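Inositol-3-phosphate synthase (Caenorhabditis elegans, PDB 1VKO) belongs to the myo-inositol-1-phosphate synthase family, whose Rossmann-type domain here binds nicotinamide-adenine-dinucleotide, in an assembly of four chains. Local coordinates at residues N87-A92 with D440-S445; S95-N99 with Q113-F117; D218-L224 with I272-D277. One frame throughout, in Å; residues are numbered along the deposited sequence.

Contact 1 (N87-A92 with D440-S445); sequences NNGSTA and DSLLAS. With K (potassium ion), chain B; NAD (nicotinamide-adenine-dinucleotide), chain G.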
loop_
_atom_site.group_PDB
_atom_site.type_symbol
_atom_site.label_atom_id
_atom_site.label_comp_id
_atom_site.label_asym_id
_atom_site.label_seq_id
_atom_site.Cartn_x
_atom_site.Cartn_y
_atom_site.Cartn_z
ATOM N N ASN A 87 0.378 28.798 -4.584
ATOM C CA ASN A 87 1.032 27.688 -5.272
ATOM C C ASN A 87 0.498 27.524 -6.685
ATOM O O ASN A 87 1.279 27.533 -7.628
ATOM C CB ASN A 87 0.920 26.350 -4.510
ATOM C CG ASN A 87 1.818 26.280 -3.309
ATOM O OD1 ASN A 87 2.144 27.302 -2.691
ATOM N ND2 ASN A 87 2.213 25.070 -2.943
ATOM N N ASN A 88 -0.823 27.336 -6.829
ATOM C CA ASN A 88 -1.435 27.183 -8.167
ATOM C C ASN A 88 -1.181 28.415 -9.033
ATOM O O ASN A 88 -0.685 28.317 -10.145
ATOM C CB ASN A 88 -2.934 26.866 -8.063
ATOM C CG ASN A 88 -3.190 25.546 -7.311
ATOM O OD1 ASN A 88 -2.280 24.740 -7.200
ATOM N ND2 ASN A 88 -4.414 25.326 -6.799
ATOM N N GLY A 89 -1.503 29.588 -8.506
ATOM C CA GLY A 89 -1.347 30.813 -9.264
ATOM C C GLY A 89 0.061 30.952 -9.813
ATOM O O GLY A 89 0.224 31.120 -11.018
ATOM N N SER A 90 1.088 30.913 -8.961
ATOM C CA SER A 90 2.445 31.258 -9.427
ATOM C C SER A 90 2.938 30.170 -10.389
ATOM O O SER A 90 3.721 30.416 -11.299
ATOM C CB SER A 90 3.404 31.406 -8.252
ATOM O OG SER A 90 3.476 30.189 -7.514
ATOM N N THR A 91 2.446 28.955 -10.194
ATOM C CA THR A 91 2.803 27.853 -11.072
ATOM C C THR A 91 2.128 27.956 -12.430
ATOM O O THR A 91 2.772 27.709 -13.445
ATOM C CB THR A 91 2.463 26.508 -10.396
ATOM O OG1 THR A 91 3.333 26.331 -9.276
ATOM C CG2 THR A 91 2.801 25.345 -11.316
ATOM N N ALA A 92 0.829 28.265 -12.428
ATOM C CA ALA A 92 0.069 28.523 -13.627
ATOM C C ALA A 92 0.794 29.541 -14.486
ATOM O O ALA A 92 0.987 29.321 -15.671
ATOM C CB ALA A 92 -1.320 29.021 -13.267
ATOM N N ASP A 440 0.180 18.473 -5.988
ATOM C CA ASP A 440 -1.081 19.212 -6.173
ATOM C C ASP A 440 -1.013 20.331 -7.218
ATOM O O ASP A 440 -1.881 20.423 -8.085
ATOM C CB ASP A 440 -1.568 19.791 -4.854
ATOM C CG ASP A 440 -2.265 18.762 -3.990
ATOM O OD1 ASP A 440 -2.800 17.743 -4.526
ATOM O OD2 ASP A 440 -2.307 18.896 -2.750
ATOM N N SER A 441 0.005 21.195 -7.112
ATOM C CA SER A 441 0.122 22.372 -7.978
ATOM C C SER A 441 0.273 21.956 -9.438
ATOM O O SER A 441 -0.275 22.606 -10.344
ATOM C CB SER A 441 1.309 23.243 -7.548
ATOM O OG SER A 441 1.074 23.872 -6.296
ATOM N N LEU A 442 1.021 20.868 -9.640
ATOM C CA LEU A 442 1.257 20.278 -10.960
ATOM C C LEU A 442 -0.009 19.562 -11.468
ATOM O O LEU A 442 -0.229 19.427 -12.667
ATOM C CB LEU A 442 2.487 19.353 -10.930
ATOM C CG LEU A 442 3.880 19.997 -10.716
ATOM C CD1 LEU A 442 4.980 18.928 -10.679
ATOM C CD2 LEU A 442 4.239 21.081 -11.763
ATOM N N LEU A 443 -0.855 19.129 -10.551
ATOM C CA LEU A 443 -2.142 18.609 -10.947
ATOM C C LEU A 443 -3.116 19.754 -11.262
ATOM O O LEU A 443 -3.799 19.703 -12.289
ATOM C CB LEU A 443 -2.687 17.617 -9.901
ATOM C CG LEU A 443 -2.131 16.178 -9.970
ATOM C CD1 LEU A 443 -2.476 15.333 -8.738
ATOM C CD2 LEU A 443 -2.583 15.450 -11.236
ATOM N N ALA A 444 -3.139 20.791 -10.411
ATOM C CA ALA A 444 -4.139 21.890 -10.446
ATOM C C ALA A 444 -4.048 22.878 -11.594
ATOM O O ALA A 444 -5.088 23.209 -12.185
ATOM C CB ALA A 444 -4.106 22.656 -9.164
ATOM N N SER A 445 -2.826 23.391 -11.857
ATOM C CA SER A 445 -2.579 24.415 -12.895
ATOM C C SER A 445 -3.102 24.018 -14.250
ATOM O O SER A 445 -3.919 24.722 -14.778
ATOM C CB SER A 445 -1.085 24.766 -13.043
ATOM O OG SER A 445 -0.465 24.899 -11.787
HETATM K K K B . -1.635 23.352 -4.690
HETATM P PA NAD G . -2.099 28.634 -1.705
HETATM O O1A NAD G . -2.127 29.022 -0.305
HETATM O O2A NAD G . -0.704 28.357 -2.090
HETATM O O5B NAD G . -2.776 29.806 -2.533
HETATM C C5B NAD G . -3.661 30.689 -1.912
HETATM C C4B NAD G . -3.205 32.098 -2.246
HETATM O O4B NAD G . -4.335 32.941 -2.238
HETATM C C3B NAD G . -2.248 32.648 -1.227
HETATM O O3B NAD G . -1.351 33.443 -1.985
HETATM C C2B NAD G . -3.044 33.606 -0.386
HETATM O O2B NAD G . -2.195 34.741 -0.229
HETATM C C1B NAD G . -4.175 33.994 -1.333
HETATM N N9A NAD G . -5.466 34.482 -0.784
HETATM C C8A NAD G . -6.154 34.095 0.326
HETATM N N7A NAD G . -7.270 34.852 0.418
HETATM C C5A NAD G . -7.332 35.729 -0.601
HETATM C C6A NAD G . -8.229 36.749 -0.964
HETATM N N6A NAD G . -9.302 37.090 -0.232
HETATM N N1A NAD G . -7.960 37.492 -2.085
HETATM C C2A NAD G . -6.829 37.269 -2.816
HETATM N N3A NAD G . -5.956 36.307 -2.422
HETATM C C4A NAD G . -6.186 35.527 -1.344
HETATM O O3 NAD G . -3.067 27.369 -2.007
HETATM P PN NAD G . -3.063 26.686 -3.445
HETATM O O1N NAD G . -2.603 27.714 -4.416
HETATM O O2N NAD G . -2.322 25.428 -3.330
HETATM O O5D NAD G . -4.621 26.455 -3.831
HETATM C C5D NAD G . -5.574 27.491 -3.670
HETATM C C4D NAD G . -7.031 27.001 -3.563
HETATM O O4D NAD G . -7.308 26.057 -4.568
HETATM C C3D NAD G . -7.370 26.328 -2.228
HETATM O O3D NAD G . -8.650 26.737 -1.834
HETATM C C2D NAD G . -7.523 24.875 -2.600
HETATM O O2D NAD G . -8.454 24.142 -1.820
HETATM C C1D NAD G . -8.041 24.991 -4.008
HETATM N N1N NAD G . -7.834 23.678 -4.609
HETATM C C2N NAD G . -6.574 23.188 -4.752
HETATM C C3N NAD G . -6.408 21.934 -5.296
HETATM C C7N NAD G . -5.043 21.613 -5.777
HETATM O O7N NAD G . -4.062 22.598 -5.509
HETATM N N7N NAD G . -4.814 20.470 -6.435
HETATM C C4N NAD G . -7.513 21.170 -5.717
HETATM C C5N NAD G . -8.782 21.678 -5.546
HETATM C C6N NAD G . -8.939 22.950 -4.974
HETATM O O HOH W 1 -2.642 21.963 -2.606
#

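Contact 2 (S95-N99 with Q113-F117); sequences SIFAN and QANYF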
loop_
_atom_site.group_PDB
_atom_site.type_symbol
_atom_site.label_atom_id
_atom_site.label_comp_id
_atom_site.label_asym_id
_atom_site.label_seq_id
_atom_site.Cartn_x
_atom_site.Cartn_y
_atom_site.Cartn_z
ATOM N N SER A 95 4.599 28.225 -15.604
ATOM C CA SER A 95 4.570 27.220 -16.658
ATOM C C SER A 95 4.199 27.739 -18.043
ATOM O O SER A 95 4.670 27.177 -19.050
ATOM C CB SER A 95 3.641 26.070 -16.281
ATOM O OG SER A 95 3.993 25.525 -15.022
ATOM N N ILE A 96 3.357 28.773 -18.114
ATOM C CA ILE A 96 3.077 29.459 -19.409
ATOM C C ILE A 96 4.369 30.034 -19.982
ATOM O O ILE A 96 4.754 29.745 -21.124
ATOM C CB ILE A 96 1.909 30.505 -19.253
ATOM C CG1 ILE A 96 0.590 29.763 -18.959
ATOM C CG2 ILE A 96 1.669 31.278 -20.473
ATOM C CD1 ILE A 96 -0.540 30.644 -18.456
ATOM N N PHE A 97 5.076 30.800 -19.175
ATOM C CA PHE A 97 6.362 31.368 -19.601
ATOM C C PHE A 97 7.302 30.263 -19.992
ATOM O O PHE A 97 7.971 30.333 -21.007
ATOM C CB PHE A 97 6.991 32.155 -18.457
ATOM C CG PHE A 97 6.406 33.529 -18.279
ATOM C CD1 PHE A 97 6.174 34.359 -19.392
ATOM C CD2 PHE A 97 6.114 34.011 -17.012
ATOM C CE1 PHE A 97 5.634 35.625 -19.223
ATOM C CE2 PHE A 97 5.593 35.290 -16.837
ATOM C CZ PHE A 97 5.341 36.092 -17.931
ATOM N N ALA A 98 7.337 29.226 -19.162
ATOM C CA ALA A 98 8.265 28.153 -19.321
ATOM C C ALA A 98 7.998 27.460 -20.630
ATOM O O ALA A 98 8.937 27.132 -21.347
ATOM C CB ALA A 98 8.152 27.206 -18.159
ATOM N N ASN A 99 6.726 27.238 -20.965
ATOM C CA ASN A 99 6.390 26.683 -22.301
ATOM C C ASN A 99 6.616 27.634 -23.493
ATOM O O ASN A 99 6.976 27.186 -24.574
ATOM C CB ASN A 99 4.974 26.123 -22.340
ATOM C CG ASN A 99 4.868 24.794 -21.659
ATOM O OD1 ASN A 99 4.891 23.737 -22.312
ATOM N ND2 ASN A 99 4.751 24.822 -20.331
ATOM N N GLN A 113 12.017 19.235 -19.956
ATOM C CA GLN A 113 11.576 20.366 -20.781
ATOM C C GLN A 113 10.184 20.750 -20.282
ATOM O O GLN A 113 9.421 19.864 -19.773
ATOM C CB GLN A 113 11.458 19.916 -22.231
ATOM C CG GLN A 113 11.513 21.044 -23.287
ATOM N N ALA A 114 9.846 22.041 -20.405
ATOM C CA ALA A 114 8.469 22.511 -20.191
ATOM C C ALA A 114 7.459 21.732 -21.047
ATOM O O ALA A 114 7.752 21.371 -22.199
ATOM C CB ALA A 114 8.365 23.972 -20.471
ATOM N N ASN A 115 6.296 21.426 -20.467
ATOM C CA ASN A 115 5.167 20.944 -21.261
ATOM C C ASN A 115 3.810 21.271 -20.635
ATOM O O ASN A 115 3.748 21.999 -19.646
ATOM C CB ASN A 115 5.292 19.444 -21.570
ATOM C CG ASN A 115 5.291 18.578 -20.318
ATOM O OD1 ASN A 115 4.701 18.930 -19.297
ATOM N ND2 ASN A 115 5.934 17.422 -20.406
ATOM N N TYR A 116 2.742 20.752 -21.245
ATOM C CA TYR A 116 1.359 20.955 -20.783
ATOM C C TYR A 116 0.700 19.636 -20.543
ATOM O O TYR A 116 -0.475 19.517 -20.793
ATOM C CB TYR A 116 0.467 21.775 -21.765
ATOM C CG TYR A 116 0.799 23.269 -21.810
ATOM C CD1 TYR A 116 0.767 24.036 -20.657
ATOM C CD2 TYR A 116 1.175 23.886 -22.992
ATOM C CE1 TYR A 116 1.099 25.350 -20.674
ATOM C CE2 TYR A 116 1.491 25.242 -23.022
ATOM C CZ TYR A 116 1.454 25.958 -21.858
ATOM O OH TYR A 116 1.806 27.273 -21.843
ATOM N N PHE A 117 1.422 18.649 -20.024
ATOM C CA PHE A 117 0.762 17.387 -19.682
ATOM C C PHE A 117 -0.303 17.570 -18.579
ATOM O O PHE A 117 -0.263 18.509 -17.781
ATOM C CB PHE A 117 1.778 16.322 -19.276
ATOM C CG PHE A 117 2.491 15.668 -20.432
ATOM C CD1 PHE A 117 2.434 16.209 -21.725
ATOM C CD2 PHE A 117 3.263 14.517 -20.213
ATOM C CE1 PHE A 117 3.112 15.617 -22.793
ATOM C CE2 PHE A 117 3.962 13.903 -21.273
ATOM C CZ PHE A 117 3.892 14.463 -22.570
#

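Contact 3 (D218-L224 with I272-D277); sequences DNKLEHL and IRVNED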
loop_
_atom_site.group_PDB
_atom_site.type_symbol
_atom_site.label_atom_id
_atom_site.label_comp_id
_atom_site.label_asym_id
_atom_site.label_seq_id
_atom_site.Cartn_x
_atom_site.Cartn_y
_atom_site.Cartn_z
ATOM N N ASP A 218 -13.905 49.090 5.160
ATOM C CA ASP A 218 -14.873 47.983 5.392
ATOM C C ASP A 218 -16.178 48.153 4.634
ATOM O O ASP A 218 -17.154 47.479 4.937
ATOM C CB ASP A 218 -15.228 47.869 6.871
ATOM C CG ASP A 218 -14.002 47.770 7.752
ATOM O OD1 ASP A 218 -13.238 46.769 7.618
ATOM O OD2 ASP A 218 -13.731 48.656 8.605
ATOM N N ASN A 219 -16.196 49.087 3.687
ATOM C CA ASN A 219 -17.348 49.303 2.828
ATOM C C ASN A 219 -17.203 48.364 1.644
ATOM O O ASN A 219 -16.291 48.541 0.827
ATOM C CB ASN A 219 -17.390 50.767 2.358
ATOM C CG ASN A 219 -18.682 51.135 1.613
ATOM O OD1 ASN A 219 -19.159 50.404 0.728
ATOM N ND2 ASN A 219 -19.226 52.306 1.945
ATOM N N LYS A 220 -18.102 47.389 1.569
ATOM C CA LYS A 220 -18.042 46.305 0.588
ATOM C C LYS A 220 -18.418 46.761 -0.814
ATOM O O LYS A 220 -18.016 46.125 -1.813
ATOM C CB LYS A 220 -18.931 45.099 1.015
ATOM C CG LYS A 220 -18.533 44.530 2.373
ATOM C CD LYS A 220 -19.220 43.216 2.791
ATOM C CE LYS A 220 -18.657 42.711 4.131
ATOM N NZ LYS A 220 -19.129 41.315 4.444
ATOM N N LEU A 221 -19.202 47.836 -0.893
ATOM C CA LEU A 221 -19.580 48.419 -2.190
ATOM C C LEU A 221 -18.421 49.206 -2.791
ATOM O O LEU A 221 -18.210 49.182 -4.012
ATOM C CB LEU A 221 -20.837 49.296 -2.098
ATOM C CG LEU A 221 -21.220 50.049 -3.392
ATOM C CD1 LEU A 221 -21.786 49.087 -4.453
ATOM C CD2 LEU A 221 -22.216 51.167 -3.104
ATOM N N GLU A 222 -17.651 49.890 -1.952
ATOM C CA GLU A 222 -16.411 50.473 -2.441
ATOM C C GLU A 222 -15.469 49.382 -2.895
ATOM O O GLU A 222 -14.831 49.521 -3.928
ATOM C CB GLU A 222 -15.743 51.287 -1.383
ATOM C CG GLU A 222 -16.377 52.639 -1.150
ATOM C CD GLU A 222 -15.323 53.662 -0.802
ATOM O OE1 GLU A 222 -14.502 53.338 0.100
ATOM O OE2 GLU A 222 -15.306 54.748 -1.447
ATOM N N HIS A 223 -15.434 48.259 -2.162
ATOM C CA HIS A 223 -14.639 47.113 -2.594
ATOM C C HIS A 223 -15.075 46.600 -3.944
ATOM O O HIS A 223 -14.233 46.393 -4.822
ATOM C CB HIS A 223 -14.603 46.018 -1.550
ATOM C CG HIS A 223 -13.880 46.429 -0.312
ATOM N ND1 HIS A 223 -14.164 45.907 0.933
ATOM C CD2 HIS A 223 -12.906 47.348 -0.121
ATOM C CE1 HIS A 223 -13.401 46.493 1.839
ATOM N NE2 HIS A 223 -12.627 47.370 1.225
ATOM N N LEU A 224 -16.390 46.451 -4.116
ATOM C CA LEU A 224 -16.987 46.005 -5.374
ATOM C C LEU A 224 -16.535 46.863 -6.533
ATOM O O LEU A 224 -16.179 46.359 -7.594
ATOM C CB LEU A 224 -18.514 46.027 -5.268
ATOM C CG LEU A 224 -19.253 45.791 -6.568
ATOM C CD1 LEU A 224 -18.878 44.479 -7.187
ATOM C CD2 LEU A 224 -20.734 45.817 -6.268
ATOM N N ILE A 272 -24.759 43.947 -0.555
ATOM C CA ILE A 272 -23.479 44.643 -0.754
ATOM C C ILE A 272 -23.612 46.146 -0.472
ATOM O O ILE A 272 -22.720 46.781 0.087
ATOM C CB ILE A 272 -22.943 44.393 -2.176
ATOM C CG1 ILE A 272 -22.736 42.894 -2.415
ATOM C CG2 ILE A 272 -21.643 45.188 -2.421
ATOM C CD1 ILE A 272 -22.269 42.526 -3.836
ATOM N N ARG A 273 -24.737 46.713 -0.876
ATOM C CA ARG A 273 -24.986 48.134 -0.650
ATOM C C ARG A 273 -25.089 48.457 0.853
ATOM O O ARG A 273 -24.464 49.393 1.309
ATOM C CB ARG A 273 -26.240 48.588 -1.398
ATOM C CG ARG A 273 -26.195 50.059 -1.902
ATOM C CD ARG A 273 -27.577 50.608 -2.257
ATOM N NE ARG A 273 -28.456 50.356 -1.122
ATOM C CZ ARG A 273 -28.966 51.293 -0.347
ATOM N NH1 ARG A 273 -28.743 52.573 -0.629
ATOM N NH2 ARG A 273 -29.716 50.947 0.694
ATOM N N VAL A 274 -25.843 47.657 1.602
ATOM C CA VAL A 274 -26.059 47.877 3.046
ATOM C C VAL A 274 -24.969 47.242 3.941
ATOM O O VAL A 274 -25.115 47.191 5.155
ATOM C CB VAL A 274 -27.457 47.353 3.527
ATOM C CG1 VAL A 274 -28.583 47.946 2.758
ATOM C CG2 VAL A 274 -27.526 45.858 3.452
ATOM N N ASN A 275 -23.905 46.727 3.324
ATOM C CA ASN A 275 -22.708 46.230 4.018
ATOM C C ASN A 275 -22.921 45.019 4.918
ATOM O O ASN A 275 -22.294 44.874 5.972
ATOM C CB ASN A 275 -22.026 47.342 4.800
ATOM C CG ASN A 275 -20.553 47.303 4.649
ATOM O OD1 ASN A 275 -20.045 47.353 3.528
ATOM N ND2 ASN A 275 -19.839 47.221 5.769
ATOM N N GLU A 276 -23.785 44.140 4.449
ATOM C CA GLU A 276 -24.128 42.910 5.110
ATOM C C GLU A 276 -22.886 42.077 5.431
ATOM O O GLU A 276 -21.888 42.127 4.713
ATOM C CB GLU A 276 -25.069 42.146 4.172
ATOM C CG GLU A 276 -25.599 40.839 4.694
ATOM C CD GLU A 276 -26.313 41.012 6.009
ATOM O OE1 GLU A 276 -27.311 41.787 6.050
ATOM O OE2 GLU A 276 -25.850 40.373 6.988
ATOM N N ASP A 277 -22.964 41.299 6.506
ATOM C CA ASP A 277 -21.845 40.499 6.962
ATOM C C ASP A 277 -21.621 39.220 6.171
ATOM O O ASP A 277 -20.501 38.967 5.766
ATOM C CB ASP A 277 -21.981 40.199 8.464
ATOM C CG ASP A 277 -21.137 41.133 9.313
ATOM O OD1 ASP A 277 -19.960 40.802 9.551
ATOM O OD2 ASP A 277 -21.546 42.215 9.778
#

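Contact 1 (N87-A92 with D440-S445)
At the dinucleotide site of the Rossmann-type domain, where the N-terminus of helix 87-100 follows strand 77-82 and faces the two phosphates of NAD, Asn-88 and Ser-441 meet across a potassium ion. The axes of the two segments approach to 8.9 Å and cross at -65°. Asn-88 OD1 lies 2.9 Å from the potassium and Ser-441 OG 3.2 Å from it; NAD O2N and O7N and a water complete the modelled ligands. The same Asn-88 amide uses both ends, since its ND2 donates to NAD O7N at 3.0 Å. Its CG is anti to the carbonyl carbon (chi1 -61°), which turns the amide toward helix 440-458, with OD1 3.4 Å from the methyl CB of Ala-444. Backbone N atoms of Asn-87 and Asn-88 donate to NAD O2A and O1N, both bonds near straight at 166°. Asp-412 OD1 accepts from Asn-87 ND2 and is hydrogen-bonded to Ser-441 OG, so it ties the two helix starts together. Further along, Thr-91 CG2 rests against Ser-445 OG at 3.3 Å, while that hydroxyl donates to Ser-441 O within its own helix. With no direct hydrogen bond between the segments, the polar join runs through potassium, cofactor and Asp-412; the cation probably offsets part of the phosphate charge beside the helix N-terminus.

Contact 2 (S95-N99 with Q113-F117)
With CG anti to the carbonyl carbon (chi1 -76°) and the amide turned about chi2 to -98°, Asn-99 lays its carboxamide flat over the ring of Tyr-116, whose CG is also anti to its carbonyl carbon, carrying that ring toward helix 87-100. The two planes are stacked, 13° apart, with Asn-99 CG 3.6 Å above the ring plane and offset toward the rim on the CZ side. Next to CG, Asn-99 CB comes within 3.4 Å of Tyr-116 OH, which also lies 3.5 Å from Ile-96 CA.

Asn-99 ND2 has two acceptors. One N-H runs almost straight to Ser-95 O at 2.7 Å, in the plane of the amide; Asn-99 N also donates to Ser-95 O, from the opposite face of that carbonyl's plane, so two donors grip the oxygen. The other goes to Asn-115 O at 3.1 Å, arriving from above that carbonyl's plane. These bonds fix the rotation of the carboxamide and hold it flat over the ring. Beside it, Ala-114 CB packs 3.3 Å from Ala-98 O and touches Ala-98 CB.

The hydroxyl of Tyr-116 is hydrogen-bonded to Asn-152, and its ring meets that of Tyr-449 from helix 440-458 nearly at a right angle. Asn-115 OD1 accepts from Met-426 N of the second subunit, and Phe-425 of that subunit packs on Tyr-116. A stacked amide-aromatic pair thus joins the C-terminal part of the first Rossmann helix to the loop following strand 110-113, at a subunit interface.

Contact 3 (D218-L224 with I272-D277)
Lys-220 reaches across from the start of helix 220-238 to the turn that follows helix 265-273. Its CB is 3.6 Å from Asn-275 OD1, and CG comes slightly closer to the same oxygen, the lysine chain passing the asparagine at about a right angle. Beyond CG the chain is extended, so CD and CE run on alongside Glu-276 O. At the tip, NZ donates to Glu-276 O at 2.9 Å, in the carbonyl plane and on a lone pair; Val-279 O is a further partner of the ammonium group. Backbone carbonyls thus grip the charged end of a residue that is buried as a whole.

Asn-275 holds the beginning of the helix with both ends of its amide. OD1 accepts from Lys-220 N at 2.8 Å in a nearly straight bond (172°), lying in its carbonyl plane, while ND2 donates to Asp-218 O at 2.8 Å. Asn-275 therefore binds the backbone on either side of Asn-219, the N-cap residue, whose own OD1 accepts from Glu-222 N and, weakly, from Leu-221 N.

The apolar half centres on Ile-272. Its CG2, anti to the backbone N, packs 4.2 Å from Leu-221 CB and touches Leu-224 CD2, the side chains of Ile-272 and Leu-224 crossing at about a right angle. Ile-284 of helix 281-291 touches both Lys-220 and Leu-224. The N-terminus of helix 220-238, which leads into strand 242-247 of the parallel sheet, thus sits against the C-terminal end of helix 265-273, with helix 281-291 packed against the Lys-220 and Leu-224 side of helix 220-238.

Contacts 1 and 2 share helix 87-100: its N-terminal residues face the cofactor in contact 1, and residues 95-99 carry it to contact 2, with centres about 12 Å apart. Tyr-449, on helix 440-458, links them further, its hydroxyl hydrogen-bonded to Ala-92 O and its side chain touching Ser-95 and Ile-96. Both contacts also touch the second subunit. Whereas contact 1 holds potassium and NAD directly, the side chain of Ser-95 in contact 2 is about 12 Å from the potassium. Contact 3 stands apart, its centre about 31 Å from that of contact 1 and 40 Å from that of contact 2, although the Lys-220 side chain is about 12 Å from NAD.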